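Local coordinates for inactivation-no-after-potential D protein (Drosophila melanogaster, PDB 5F67) that recognises the tail of the TRP channel through its third PDZ domain and probably acts as a scaffold for phototransduction proteins, at residues Asp12-Ile17 against Thr101-Thr106; Ile37-Gly42 against Asp88-Leu93; Phe18-Lys23 against Val80-Asn85. All coordinates share one frame; numbering follows the deposited sequence.

Contact 1: residues Asp12-Ile17 against Thr101-Thr106; sequences DETKFI and TMILLT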
ATOM      1  N   ASP A  12      17.097  -6.269 -10.223  1.00 51.58           N
ATOM      2  CA  ASP A  12      15.868  -5.715  -9.681  1.00 41.13           C
ATOM      3  C   ASP A  12      14.954  -6.897  -9.373  1.00 30.16           C
ATOM      4  O   ASP A  12      14.423  -7.534 -10.286  1.00 26.56           O
ATOM      5  CB  ASP A  12      15.214  -4.751 -10.679  1.00 37.34           C
ATOM      6  CG  ASP A  12      13.950  -4.092 -10.132  1.00 43.76           C
ATOM      7  OD1 ASP A  12      13.586  -4.323  -8.952  1.00 38.30           O
ATOM      8  OD2 ASP A  12      13.321  -3.326 -10.894  1.00 46.06           O
ATOM      9  N   GLU A  13      14.781  -7.195  -8.088  1.00 21.76           N
ATOM     10  CA  GLU A  13      14.009  -8.363  -7.678  1.00 20.06           C
ATOM     11  C   GLU A  13      12.506  -8.197  -7.918  1.00 19.14           C
ATOM     12  O   GLU A  13      11.743  -9.163  -7.817  1.00 21.54           O
ATOM     13  CB  GLU A  13      14.263  -8.676  -6.198  1.00 26.52           C
ATOM     14  N   THR A  14      12.077  -6.977  -8.227  1.00 15.42           N
ATOM     15  CA  THR A  14      10.650  -6.714  -8.419  1.00 14.50           C
ATOM     16  C   THR A  14      10.250  -6.554  -9.888  1.00 15.15           C
ATOM     17  O   THR A  14       9.059  -6.457 -10.188  1.00 14.91           O
ATOM     18  CB  THR A  14      10.179  -5.464  -7.625  1.00 14.19           C
ATOM     19  OG1 THR A  14      10.863  -4.295  -8.105  1.00 18.22           O
ATOM     20  CG2 THR A  14      10.455  -5.642  -6.137  1.00 19.74           C
ATOM     21  N   LYS A  15      11.222  -6.533 -10.804  1.00 14.89           N
ATOM     22  CA  LYS A  15      10.897  -6.226 -12.200  1.00 15.95           C
ATOM     23  C   LYS A  15       9.949  -7.255 -12.832  1.00 14.10           C
ATOM     24  O   LYS A  15       9.138  -6.903 -13.687  1.00 16.59           O
ATOM     25  CB  LYS A  15      12.165  -6.035 -13.056  1.00 17.90           C
ATOM     26  CG  LYS A  15      11.894  -5.597 -14.516  1.00 21.19           C
ATOM     27  CD  LYS A  15      13.170  -5.235 -15.266  1.00 29.62           C
ATOM     28  CE  LYS A  15      13.782  -3.927 -14.746  1.00 36.07           C
ATOM     29  NZ  LYS A  15      12.906  -2.726 -14.981  1.00 20.29           N
ATOM     30  N   PHE A  16      10.036  -8.512 -12.401  1.00 15.48           N
ATOM     31  CA  PHE A  16       9.193  -9.555 -12.978  1.00 15.53           C
ATOM     32  C   PHE A  16       7.707  -9.262 -12.778  1.00 15.31           C
ATOM     33  O   PHE A  16       6.868  -9.752 -13.534  1.00 15.74           O
ATOM     34  CB  PHE A  16       9.533 -10.939 -12.393  1.00 18.00           C
ATOM     35  CG  PHE A  16       8.958 -11.182 -11.029  1.00 21.75           C
ATOM     36  CD1 PHE A  16       7.738 -11.838 -10.880  1.00 18.74           C
ATOM     37  CD2 PHE A  16       9.631 -10.754  -9.889  1.00 24.17           C
ATOM     38  CE1 PHE A  16       7.194 -12.055  -9.618  1.00 18.61           C
ATOM     39  CE2 PHE A  16       9.094 -10.976  -8.624  1.00 19.10           C
ATOM     40  CZ  PHE A  16       7.877 -11.627  -8.491  1.00 22.18           C
ATOM     41  N   ILE A  17       7.384  -8.481 -11.748  1.00 14.31           N
ATOM     42  CA  ILE A  17       5.997  -8.156 -11.452  1.00 14.91           C
ATOM     43  C   ILE A  17       5.292  -7.506 -12.641  1.00 15.32           C
ATOM     44  O   ILE A  17       4.096  -7.734 -12.862  1.00 16.08           O
ATOM     45  CB  ILE A  17       5.905  -7.269 -10.192  1.00 15.82           C
ATOM     46  CG1 ILE A  17       6.381  -8.067  -8.970  1.00 13.24           C
ATOM     47  CG2 ILE A  17       4.486  -6.744  -9.986  1.00 14.49           C
ATOM     48  CD1 ILE A  17       6.586  -7.230  -7.704  1.00 17.39           C
ATOM     49  N   THR A 101       8.933   2.911  -1.852  1.00 10.96           N
ATOM     50  CA  THR A 101       8.527   2.544  -3.196  1.00 10.21           C
ATOM     51  C   THR A 101       7.467   1.462  -3.059  1.00 19.14           C
ATOM     52  O   THR A 101       7.688   0.451  -2.384  1.00 19.82           O
ATOM     53  CB  THR A 101       9.699   1.944  -3.974  1.00 13.16           C
ATOM     54  OG1 THR A 101      10.788   2.874  -4.002  1.00 15.92           O
ATOM     55  CG2 THR A 101       9.276   1.597  -5.413  1.00 20.01           C
ATOM     56  N   MET A 102       6.311   1.663  -3.678  1.00 11.82           N
ATOM     57  CA  MET A 102       5.306   0.613  -3.672  1.00  8.93           C
ATOM     58  C   MET A 102       4.882   0.307  -5.101  1.00 11.31           C
ATOM     59  O   MET A 102       4.740   1.214  -5.918  1.00 13.52           O
ATOM     60  CB  MET A 102       4.092   1.044  -2.852  1.00 14.26           C
ATOM     61  CG  MET A 102       4.405   1.214  -1.363  1.00 17.78           C
ATOM     62  SD  MET A 102       2.920   1.544  -0.396  1.00 24.52           S
ATOM     63  CE  MET A 102       2.602   3.260  -0.808  1.00 23.26           C
ATOM     64  N   ILE A 103       4.690  -0.974  -5.396  1.00  9.76           N
ATOM     65  CA  ILE A 103       4.144  -1.349  -6.684  1.00  9.11           C
ATOM     66  C   ILE A 103       2.703  -1.707  -6.419  1.00 13.97           C
ATOM     67  O   ILE A 103       2.405  -2.556  -5.568  1.00 13.85           O
ATOM     68  CB  ILE A 103       4.863  -2.561  -7.297  1.00  8.99           C
ATOM     69  CG1 ILE A 103       6.317  -2.189  -7.616  1.00 12.36           C
ATOM     70  CG2 ILE A 103       4.165  -2.986  -8.579  1.00 10.18           C
ATOM     71  CD1 ILE A 103       7.133  -3.339  -8.179  1.00 15.17           C
ATOM     72  N   LEU A 104       1.809  -1.043  -7.141  1.00 11.67           N
ATOM     73  CA  LEU A 104       0.377  -1.170  -6.901  1.00 12.29           C
ATOM     74  C   LEU A 104      -0.350  -1.537  -8.179  1.00 17.21           C
ATOM     75  O   LEU A 104       0.050  -1.135  -9.264  1.00 14.03           O
ATOM     76  CB  LEU A 104      -0.177   0.163  -6.392  1.00 10.82           C
ATOM     77  CG  LEU A 104       0.297   0.641  -5.018  1.00 17.78           C
ATOM     78  CD1 LEU A 104      -0.100   2.103  -4.800  1.00 17.74           C
ATOM     79  CD2 LEU A 104      -0.257  -0.250  -3.903  1.00 17.65           C
ATOM     80  N   LEU A 105      -1.447  -2.274  -8.046  1.00 11.43           N
ATOM     81  CA  LEU A 105      -2.266  -2.623  -9.205  1.00 15.79           C
ATOM     82  C   LEU A 105      -3.709  -2.215  -8.940  1.00 19.22           C
ATOM     83  O   LEU A 105      -4.347  -2.712  -8.001  1.00 16.35           O
ATOM     84  CB  LEU A 105      -2.198  -4.129  -9.481  1.00 12.81           C
ATOM     85  CG  LEU A 105      -3.112  -4.645 -10.600  1.00 12.87           C
ATOM     86  CD1 LEU A 105      -2.676  -4.119 -11.970  1.00 15.04           C
ATOM     87  CD2 LEU A 105      -3.128  -6.157 -10.607  1.00 15.69           C
ATOM     88  N   THR A 106      -4.222  -1.292  -9.745  1.00 14.82           N
ATOM     89  CA  THR A 106      -5.621  -0.892  -9.620  1.00 18.03           C
ATOM     90  C   THR A 106      -6.433  -1.820 -10.501  1.00 18.79           C
ATOM     91  O   THR A 106      -6.119  -1.992 -11.684  1.00 21.26           O
ATOM     92  CB  THR A 106      -5.842   0.577 -10.063  1.00 22.44           C
ATOM     93  OG1 THR A 106      -5.130   1.453  -9.184  1.00 17.72           O
ATOM     94  CG2 THR A 106      -7.321   0.942 -10.008  1.00 23.73           C
TER
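Ile-103 reaches out of strand 99-105 into a notch formed by Thr-14 of the N-terminal loop and Ile-17 at the start of helix 17-20. Its longer branch is fully stretched, CD1 anti to CA (chi2 178°), which carries the methyl to the middle of the contact. There it meets Thr-14 from one side: Ile-103 CD1 lies 3.8 Å from Thr-14 CB and 3.9 Å from Thr-14 OG1, the two side chains crossing at a slant. Ile-17 comes at the same isoleucine tip to tip, with its CD1 4.0 Å from Ile-103 CD1. The short branches meet as well, Ile-17 CG2 standing 4.0 Å from Ile-103 CG2, so the two isoleucines touch through both arms.

Thr-14 has a second task. Its OG1 sits between the backbone N and the carbonyl carbon (chi1 63°), and from there it donates to Asp-12 OD1 at 2.9 Å, approaching on the syn side of the carboxylate. The backbone N of Thr-14 reaches the same Asp-12 OD1 at 3.1 Å, but well above the carboxylate plane (57° out of it) and on the same face as the hydroxyl. This is an Asx turn, and Gln-78 NE2 adds another donor to that oxygen. With a valine in place of Thr-14, Asp-12 OD1 would probably lose its hydroxyl donor, and its carboxylate would be held less firmly in the turn.

Val-80 and Ala-75 also pack on Thr-14, while Leu-74 joins Val-80 against Ile-17. The chemistry is therefore divided: no hydrogen bond joins the two segments, apolar contacts hold 12-17 against the strand, methyl to methyl from Ile-17 and through CB, with OG1 alongside, from Thr-14, while the polar bonds gathered on Asp-12 shape the turn that presents Thr-14.

Contact 2: residues Ile37-Gly42 against Asp88-Leu93; sequences IMVIYG and DATGLL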
ATOM      1  N   ILE A  37      -1.904   4.771   4.733  1.00 13.58           N
ATOM      2  CA  ILE A  37      -2.713   3.643   4.267  1.00  9.74           C
ATOM      3  C   ILE A  37      -2.977   2.628   5.363  1.00 15.48           C
ATOM      4  O   ILE A  37      -2.288   2.600   6.386  1.00 14.22           O
ATOM      5  CB  ILE A  37      -2.019   2.863   3.114  1.00 12.51           C
ATOM      6  CG1 ILE A  37      -0.637   2.354   3.563  1.00 14.69           C
ATOM      7  CG2 ILE A  37      -1.897   3.717   1.850  1.00 17.29           C
ATOM      8  CD1 ILE A  37       0.022   1.382   2.551  1.00 15.19           C
ATOM      9  N   MET A  38      -3.993   1.794   5.134  1.00 11.44           N
ATOM     10  CA  MET A  38      -4.161   0.546   5.872  1.00 10.43           C
ATOM     11  C   MET A  38      -4.295  -0.558   4.841  1.00 12.23           C
ATOM     12  O   MET A  38      -4.647  -0.294   3.682  1.00 16.01           O
ATOM     13  CB  MET A  38      -5.406   0.595   6.762  1.00 14.47           C
ATOM     14  CG  MET A  38      -5.258   1.551   7.915  1.00 16.69           C
ATOM     15  SD  MET A  38      -6.823   1.802   8.736  1.00 26.18           S
ATOM     16  CE  MET A  38      -6.297   3.025   9.927  1.00 20.53           C
ATOM     17  N   VAL A  39      -4.003  -1.795   5.234  1.00 10.45           N
ATOM     18  CA  VAL A  39      -4.125  -2.900   4.306  1.00 10.14           C
ATOM     19  C   VAL A  39      -4.884  -4.035   4.959  1.00 10.71           C
ATOM     20  O   VAL A  39      -5.057  -4.064   6.186  1.00 12.51           O
ATOM     21  CB  VAL A  39      -2.746  -3.419   3.803  1.00 12.99           C
ATOM     22  CG1 VAL A  39      -1.968  -2.298   3.090  1.00 12.86           C
ATOM     23  CG2 VAL A  39      -1.914  -3.968   4.968  1.00 14.20           C
ATOM     24  N   ILE A  40      -5.360  -4.944   4.119  1.00 10.71           N
ATOM     25  CA  ILE A  40      -5.954  -6.187   4.591  1.00 13.91           C
ATOM     26  C   ILE A  40      -5.396  -7.317   3.747  1.00 17.77           C
ATOM     27  O   ILE A  40      -4.861  -7.093   2.646  1.00 14.05           O
ATOM     28  CB  ILE A  40      -7.500  -6.170   4.481  1.00 14.32           C
ATOM     29  CG1 ILE A  40      -7.946  -5.849   3.058  1.00 18.45           C
ATOM     30  CG2 ILE A  40      -8.107  -5.178   5.464  1.00 14.95           C
ATOM     31  CD1 ILE A  40      -9.420  -6.141   2.818  1.00 34.62           C
ATOM     32  N   TYR A  41      -5.492  -8.533   4.262  1.00 13.63           N
ATOM     33  CA  TYR A  41      -5.286  -9.689   3.420  1.00 11.38           C
ATOM     34  C   TYR A  41      -6.661 -10.042   2.870  1.00 18.38           C
ATOM     35  O   TYR A  41      -7.582 -10.330   3.638  1.00 15.62           O
ATOM     36  CB  TYR A  41      -4.733 -10.875   4.224  1.00 13.07           C
ATOM     37  CG  TYR A  41      -4.256 -11.974   3.318  1.00 15.95           C
ATOM     38  CD1 TYR A  41      -2.905 -12.105   2.999  1.00 20.25           C
ATOM     39  CD2 TYR A  41      -5.157 -12.847   2.727  1.00 14.05           C
ATOM     40  CE1 TYR A  41      -2.464 -13.111   2.131  1.00 14.79           C
ATOM     41  CE2 TYR A  41      -4.729 -13.850   1.863  1.00 17.05           C
ATOM     42  CZ  TYR A  41      -3.383 -13.975   1.574  1.00 22.25           C
ATOM     43  OH  TYR A  41      -2.958 -14.964   0.713  1.00 25.43           O
ATOM     44  N   GLY A  42      -6.806 -10.010   1.551  1.00 18.16           N
ATOM     45  CA  GLY A  42      -8.105 -10.225   0.948  1.00 17.62           C
ATOM     46  C   GLY A  42      -8.039 -10.994  -0.353  1.00 25.93           C
ATOM     47  O   GLY A  42      -7.035 -11.638  -0.672  1.00 15.75           O
ATOM     48  N   ASP A  88       3.647 -10.050   7.743  1.00 14.77           N
ATOM     49  CA  ASP A  88       4.859  -9.713   7.013  1.00 13.71           C
ATOM     50  C   ASP A  88       4.714  -8.434   6.200  1.00 16.55           C
ATOM     51  O   ASP A  88       5.624  -7.606   6.192  1.00 14.38           O
ATOM     52  CB  ASP A  88       5.310 -10.881   6.130  1.00 18.63           C
ATOM     53  CG  ASP A  88       5.767 -12.080   6.947  1.00 33.86           C
ATOM     54  OD1 ASP A  88       5.997 -11.916   8.169  1.00 50.09           O
ATOM     55  OD2 ASP A  88       5.900 -13.180   6.371  1.00 41.82           O
ATOM     56  N   ALA A  89       3.576  -8.256   5.535  1.00 11.45           N
ATOM     57  CA  ALA A  89       3.363  -7.046   4.726  1.00 12.79           C
ATOM     58  C   ALA A  89       3.283  -5.791   5.587  1.00 18.51           C
ATOM     59  O   ALA A  89       3.919  -4.771   5.280  1.00 14.71           O
ATOM     60  CB  ALA A  89       2.104  -7.176   3.872  1.00 15.01           C
ATOM     61  N   THR A  90       2.503  -5.848   6.660  1.00 13.13           N
ATOM     62  CA  THR A  90       2.430  -4.699   7.563  1.00 13.63           C
ATOM     63  C   THR A  90       3.790  -4.430   8.199  1.00 16.32           C
ATOM     64  O   THR A  90       4.150  -3.275   8.415  1.00 15.25           O
ATOM     65  CB  THR A  90       1.339  -4.857   8.651  1.00 17.08           C
ATOM     66  OG1 THR A  90       1.541  -6.073   9.375  1.00 15.19           O
ATOM     67  CG2 THR A  90      -0.041  -4.875   8.004  1.00 10.89           C
ATOM     68  N   GLY A  91       4.545  -5.489   8.485  1.00 12.96           N
ATOM     69  CA  GLY A  91       5.887  -5.323   9.021  1.00 14.90           C
ATOM     70  C   GLY A  91       6.787  -4.555   8.063  1.00 15.04           C
ATOM     71  O   GLY A  91       7.529  -3.665   8.473  1.00 15.79           O
ATOM     72  N   LEU A  92       6.718  -4.891   6.775  1.00 14.14           N
ATOM     73  CA  LEU A  92       7.522  -4.198   5.777  1.00 11.82           C
ATOM     74  C   LEU A  92       7.130  -2.730   5.712  1.00 10.15           C
ATOM     75  O   LEU A  92       7.988  -1.853   5.643  1.00 13.47           O
ATOM     76  CB  LEU A  92       7.341  -4.851   4.402  1.00 10.25           C
ATOM     77  CG  LEU A  92       7.944  -6.253   4.231  1.00 15.75           C
ATOM     78  CD1 LEU A  92       7.407  -6.916   2.962  1.00 18.65           C
ATOM     79  CD2 LEU A  92       9.463  -6.180   4.174  1.00 19.95           C
ATOM     80  N   LEU A  93       5.829  -2.455   5.737  1.00 12.08           N
ATOM     81  CA  LEU A  93       5.363  -1.070   5.639  1.00 12.94           C
ATOM     82  C   LEU A  93       5.762  -0.257   6.863  1.00 17.23           C
ATOM     83  O   LEU A  93       6.179   0.899   6.740  1.00 14.22           O
ATOM     84  CB  LEU A  93       3.846  -1.023   5.419  1.00 10.23           C
ATOM     85  CG  LEU A  93       3.406  -1.563   4.062  1.00 12.95           C
ATOM     86  CD1 LEU A  93       1.918  -1.874   4.102  1.00 12.94           C
ATOM     87  CD2 LEU A  93       3.755  -0.547   2.963  1.00 13.51           C
TER
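Val-39 and Leu-93 meet tip to tip between strand 37-44 and helix 86-95, the two elements that flank the peptide groove of a PDZ domain. The short segments run nearly antiparallel, at 161°, with their axes 9.5 Å apart. The two methyls of Val-39 are shared out. CG1, anti to the carbonyl carbon (chi1 -59°), lies 4.0 Å from Leu-93 CD1, whereas CG2 turns to the methyl of Thr-90, with Val-39 CG2 and Thr-90 CG2 3.7 Å apart.

Ile-37 holds its CG1 between the backbone N and the carbonyl carbon (chi1 58°). Its extended branch crosses Leu-93 at about a right angle, with Ile-37 CD1 4.1 Å from Leu-93 CD1, so one leucine methyl serves both strand residues. Thr-90 splits its ends too: CG2 goes to the strand, and OG1 bonds back to the carbonyl of Tyr-86 in its own helix.

Ile-37, Thr-90 and Leu-93 also pack on apolar side chains of the bound peptide. With only methyls meeting across the groove, its floor is apolar, which suits apolar peptide side chains, while the backbone of Ile-37 supplies hydrogen bonds to the peptide.

Contact 3: residues Phe18-Lys23 against Val80-Asn85; sequences FDQFPK and VTLESN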
ATOM      1  N   PHE A  18       6.026  -6.724 -13.429  1.00 15.19           N
ATOM      2  CA  PHE A  18       5.410  -6.014 -14.550  1.00 11.60           C
ATOM      3  C   PHE A  18       5.179  -6.904 -15.765  1.00 15.00           C
ATOM      4  O   PHE A  18       4.586  -6.465 -16.753  1.00 18.12           O
ATOM      5  CB  PHE A  18       6.217  -4.754 -14.907  1.00 11.36           C
ATOM      6  CG  PHE A  18       6.275  -3.770 -13.784  1.00 14.01           C
ATOM      7  CD1 PHE A  18       5.158  -2.990 -13.471  1.00 12.95           C
ATOM      8  CD2 PHE A  18       7.413  -3.671 -12.986  1.00 11.15           C
ATOM      9  CE1 PHE A  18       5.194  -2.094 -12.390  1.00 10.88           C
ATOM     10  CE2 PHE A  18       7.453  -2.786 -11.901  1.00 12.27           C
ATOM     11  CZ  PHE A  18       6.341  -1.993 -11.607  1.00 12.75           C
ATOM     12  N   ASP A  19       5.649  -8.147 -15.702  1.00 13.48           N
ATOM     13  CA  ASP A  19       5.322  -9.112 -16.758  1.00 13.43           C
ATOM     14  C   ASP A  19       4.123  -9.942 -16.315  1.00 19.19           C
ATOM     15  O   ASP A  19       3.312 -10.366 -17.133  1.00 19.09           O
ATOM     16  CB  ASP A  19       6.510 -10.031 -17.078  1.00 14.93           C
ATOM     17  CG  ASP A  19       7.477  -9.407 -18.058  1.00 19.32           C
ATOM     18  OD1 ASP A  19       7.376  -8.178 -18.277  1.00 19.03           O
ATOM     19  OD2 ASP A  19       8.341 -10.134 -18.615  1.00 19.92           O
ATOM     20  N   GLN A  20       4.017 -10.173 -15.013  1.00 16.65           N
ATOM     21  CA  GLN A  20       2.869 -10.897 -14.467  1.00 13.69           C
ATOM     22  C   GLN A  20       1.645  -9.985 -14.364  1.00 19.50           C
ATOM     23  O   GLN A  20       0.507 -10.426 -14.574  1.00 20.55           O
ATOM     24  CB  GLN A  20       3.214 -11.463 -13.089  1.00 17.92           C
ATOM     25  CG  GLN A  20       2.154 -12.410 -12.556  1.00 27.07           C
ATOM     26  CD  GLN A  20       2.644 -13.253 -11.395  1.00 24.07           C
ATOM     27  OE1 GLN A  20       3.848 -13.341 -11.135  1.00 30.00           O
ATOM     28  NE2 GLN A  20       1.711 -13.893 -10.700  1.00 29.40           N
ATOM     29  N   PHE A  21       1.882  -8.719 -14.027  1.00 12.92           N
ATOM     30  CA  PHE A  21       0.810  -7.729 -13.906  1.00 13.35           C
ATOM     31  C   PHE A  21       1.198  -6.475 -14.695  1.00 12.05           C
ATOM     32  O   PHE A  21       1.668  -5.493 -14.121  1.00 15.27           O
ATOM     33  CB  PHE A  21       0.577  -7.361 -12.433  1.00 12.42           C
ATOM     34  CG  PHE A  21       0.318  -8.547 -11.536  1.00 13.08           C
ATOM     35  CD1 PHE A  21      -0.963  -9.085 -11.420  1.00 18.77           C
ATOM     36  CD2 PHE A  21       1.354  -9.119 -10.810  1.00 15.14           C
ATOM     37  CE1 PHE A  21      -1.203 -10.177 -10.599  1.00 23.08           C
ATOM     38  CE2 PHE A  21       1.124 -10.211  -9.982  1.00 17.02           C
ATOM     39  CZ  PHE A  21      -0.157 -10.740  -9.872  1.00 16.48           C
ATOM     40  N   PRO A  22       1.009  -6.507 -16.022  1.00 13.21           N
ATOM     41  CA  PRO A  22       1.562  -5.415 -16.831  1.00 11.92           C
ATOM     42  C   PRO A  22       0.891  -4.061 -16.617  1.00 17.91           C
ATOM     43  O   PRO A  22       1.434  -3.044 -17.067  1.00 16.65           O
ATOM     44  CB  PRO A  22       1.371  -5.897 -18.279  1.00 18.02           C
ATOM     45  CG  PRO A  22       0.438  -7.062 -18.211  1.00 20.24           C
ATOM     46  CD  PRO A  22       0.578  -7.653 -16.844  1.00 18.08           C
ATOM     47  N   LYS A  23      -0.244  -4.031 -15.928  1.00 12.99           N
ATOM     48  CA  LYS A  23      -0.898  -2.750 -15.627  1.00 15.41           C
ATOM     49  C   LYS A  23      -0.507  -2.187 -14.262  1.00 13.77           C
ATOM     50  O   LYS A  23      -1.010  -1.132 -13.850  1.00 13.37           O
ATOM     51  CB  LYS A  23      -2.424  -2.874 -15.738  1.00 15.94           C
ATOM     52  CG  LYS A  23      -2.899  -3.236 -17.143  1.00 26.30           C
ATOM     53  CD  LYS A  23      -2.347  -2.259 -18.179  1.00 34.69           C
ATOM     54  N   VAL A  80       9.161  -8.213  -2.426  1.00 16.13           N
ATOM     55  CA  VAL A  80       7.939  -8.604  -3.127  1.00 16.41           C
ATOM     56  C   VAL A  80       6.869  -9.036  -2.121  1.00 19.44           C
ATOM     57  O   VAL A  80       7.154  -9.815  -1.205  1.00 18.89           O
ATOM     58  CB  VAL A  80       8.222  -9.750  -4.115  1.00 17.88           C
ATOM     59  CG1 VAL A  80       6.924 -10.293  -4.702  1.00 18.86           C
ATOM     60  CG2 VAL A  80       9.158  -9.265  -5.224  1.00 20.26           C
ATOM     61  N   THR A  81       5.646  -8.524  -2.269  1.00 14.42           N
ATOM     62  CA  THR A  81       4.576  -8.842  -1.317  1.00 15.73           C
ATOM     63  C   THR A  81       3.466  -9.692  -1.923  1.00 19.98           C
ATOM     64  O   THR A  81       2.414  -9.881  -1.314  1.00 18.92           O
ATOM     65  CB  THR A  81       3.957  -7.576  -0.696  1.00 19.98           C
ATOM     66  OG1 THR A  81       3.555  -6.681  -1.742  1.00 20.43           O
ATOM     67  CG2 THR A  81       4.975  -6.868   0.205  1.00 19.62           C
ATOM     68  N   LEU A  82       3.725 -10.223  -3.112  1.00 16.55           N
ATOM     69  CA  LEU A  82       2.777 -11.097  -3.787  1.00 20.74           C
ATOM     70  C   LEU A  82       2.385 -12.290  -2.933  1.00 18.67           C
ATOM     71  O   LEU A  82       1.231 -12.723  -2.953  1.00 28.20           O
ATOM     72  CB  LEU A  82       3.375 -11.602  -5.099  1.00 23.18           C
ATOM     73  CG  LEU A  82       2.963 -10.837  -6.345  1.00 46.21           C
ATOM     74  CD1 LEU A  82       3.772 -11.320  -7.540  1.00 42.28           C
ATOM     75  CD2 LEU A  82       1.464 -11.043  -6.571  1.00 49.31           C
ATOM     76  N   GLU A  83       3.343 -12.816  -2.173  1.00 21.44           N
ATOM     77  CA  GLU A  83       3.072 -13.986  -1.342  1.00 22.48           C
ATOM     78  C   GLU A  83       3.132 -13.691   0.158  1.00 22.97           C
ATOM     79  O   GLU A  83       3.157 -14.617   0.973  1.00 21.30           O
ATOM     80  CB  GLU A  83       4.045 -15.117  -1.693  1.00 24.70           C
ATOM     81  CG  GLU A  83       4.079 -15.491  -3.182  1.00 27.30           C
ATOM     82  CD  GLU A  83       2.814 -16.199  -3.650  1.00 46.42           C
ATOM     83  OE1 GLU A  83       2.064 -16.730  -2.802  1.00 38.62           O
ATOM     84  OE2 GLU A  83       2.571 -16.234  -4.876  1.00 52.92           O
ATOM     85  N   SER A  84       3.137 -12.410   0.523  1.00 16.09           N
ATOM     86  CA  SER A  84       3.246 -12.024   1.932  1.00 13.11           C
ATOM     87  C   SER A  84       1.938 -12.239   2.678  1.00 16.29           C
ATOM     88  O   SER A  84       0.856 -12.020   2.119  1.00 17.92           O
ATOM     89  CB  SER A  84       3.640 -10.555   2.055  1.00 14.67           C
ATOM     90  OG  SER A  84       4.917 -10.339   1.478  1.00 21.98           O
ATOM     91  N   ASN A  85       2.036 -12.664   3.934  1.00 14.10           N
ATOM     92  CA  ASN A  85       0.864 -12.675   4.801  1.00 12.59           C
ATOM     93  C   ASN A  85       0.684 -11.291   5.424  1.00 17.37           C
ATOM     94  O   ASN A  85       1.476 -10.375   5.159  1.00 14.89           O
ATOM     95  CB  ASN A  85       0.954 -13.782   5.861  1.00 19.14           C
ATOM     96  CG  ASN A  85       2.124 -13.601   6.828  1.00 21.54           C
ATOM     97  OD1 ASN A  85       2.545 -12.483   7.129  1.00 18.84           O
ATOM     98  ND2 ASN A  85       2.621 -14.722   7.362  1.00 28.01           N
TER
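The loop between strand 79-80 and helix 86-95, which leads into the peptide-flanking helix of the PDZ domain, meets the short N-terminal helix 17-20 where Leu-82 packs on Phe-21. Phe-21 is the first residue to leave helical geometry at the end of that helix. Its CG stands anti to the carbonyl carbon (chi1 -54°), and the far end of the ring reaches Leu-82. Both leucine methyls touch that end: Phe-21 CE2 is 3.5 Å from Leu-82 CD2 and 3.8 Å from Leu-82 CD1, while Phe-21 CZ is 3.7 Å from Leu-82 CD2. CD1 lies at the ring edge, in its plane, and CD2 comes in at an oblique angle. The two side chains slide past each other in opposite directions.

Gln-20, the last helical residue, lays its own chain against the same ring. Its CG lies 3.5 Å above the plane of Phe-21, offset toward the rim. Beyond CG the chain is extended, with the amide end brought near the leucine: Gln-20 OE1 is 4.1 Å from Leu-82 CD1, a loose van der Waals approach of the amide oxygen to a methyl. Leu-74 touches both Phe-21 and Leu-82 from strand 72-76, and Leu-105 packs on Phe-21 from strand 99-105.

Leu-82 sits inside a type I turn from Thr-81 to Ser-84, closed by a weak bond of 3.2 Å from Ser-84 N to Thr-81 O. The segment then ends at Asn-85, whose OD1 takes the backbone N of Asp-88. Asparagine is a common N-cap residue, and here it begins the helix that flanks the peptide groove of the PDZ fold, with the N-terminal helical extension lying against that lead-in at the surface.

From the N terminus, segment 12-17 comes first and packs against strand 99-105 near the C terminus, so contact 1 closes the longest loop and both other contacts nest inside it. Helix 17-20 follows directly and, in contact 3, meets the loop ahead of helix 86-95. After strand 25-30, strand 37-44 follows, and its contact 2 with that helix crosses contact 3, their segments alternating along the chain. Contacts 1 and 3 lie side by side, with Phe-18 and Phe-21 packing on Ile-103 and Leu-105 respectively; contact 1 ties the N-terminal segment to the four-stranded sheet, contact 3 to the loop before helix 86-95. Met-102 reaches through to Ile-37 and Leu-93, linking contact 1 to the peptide groove.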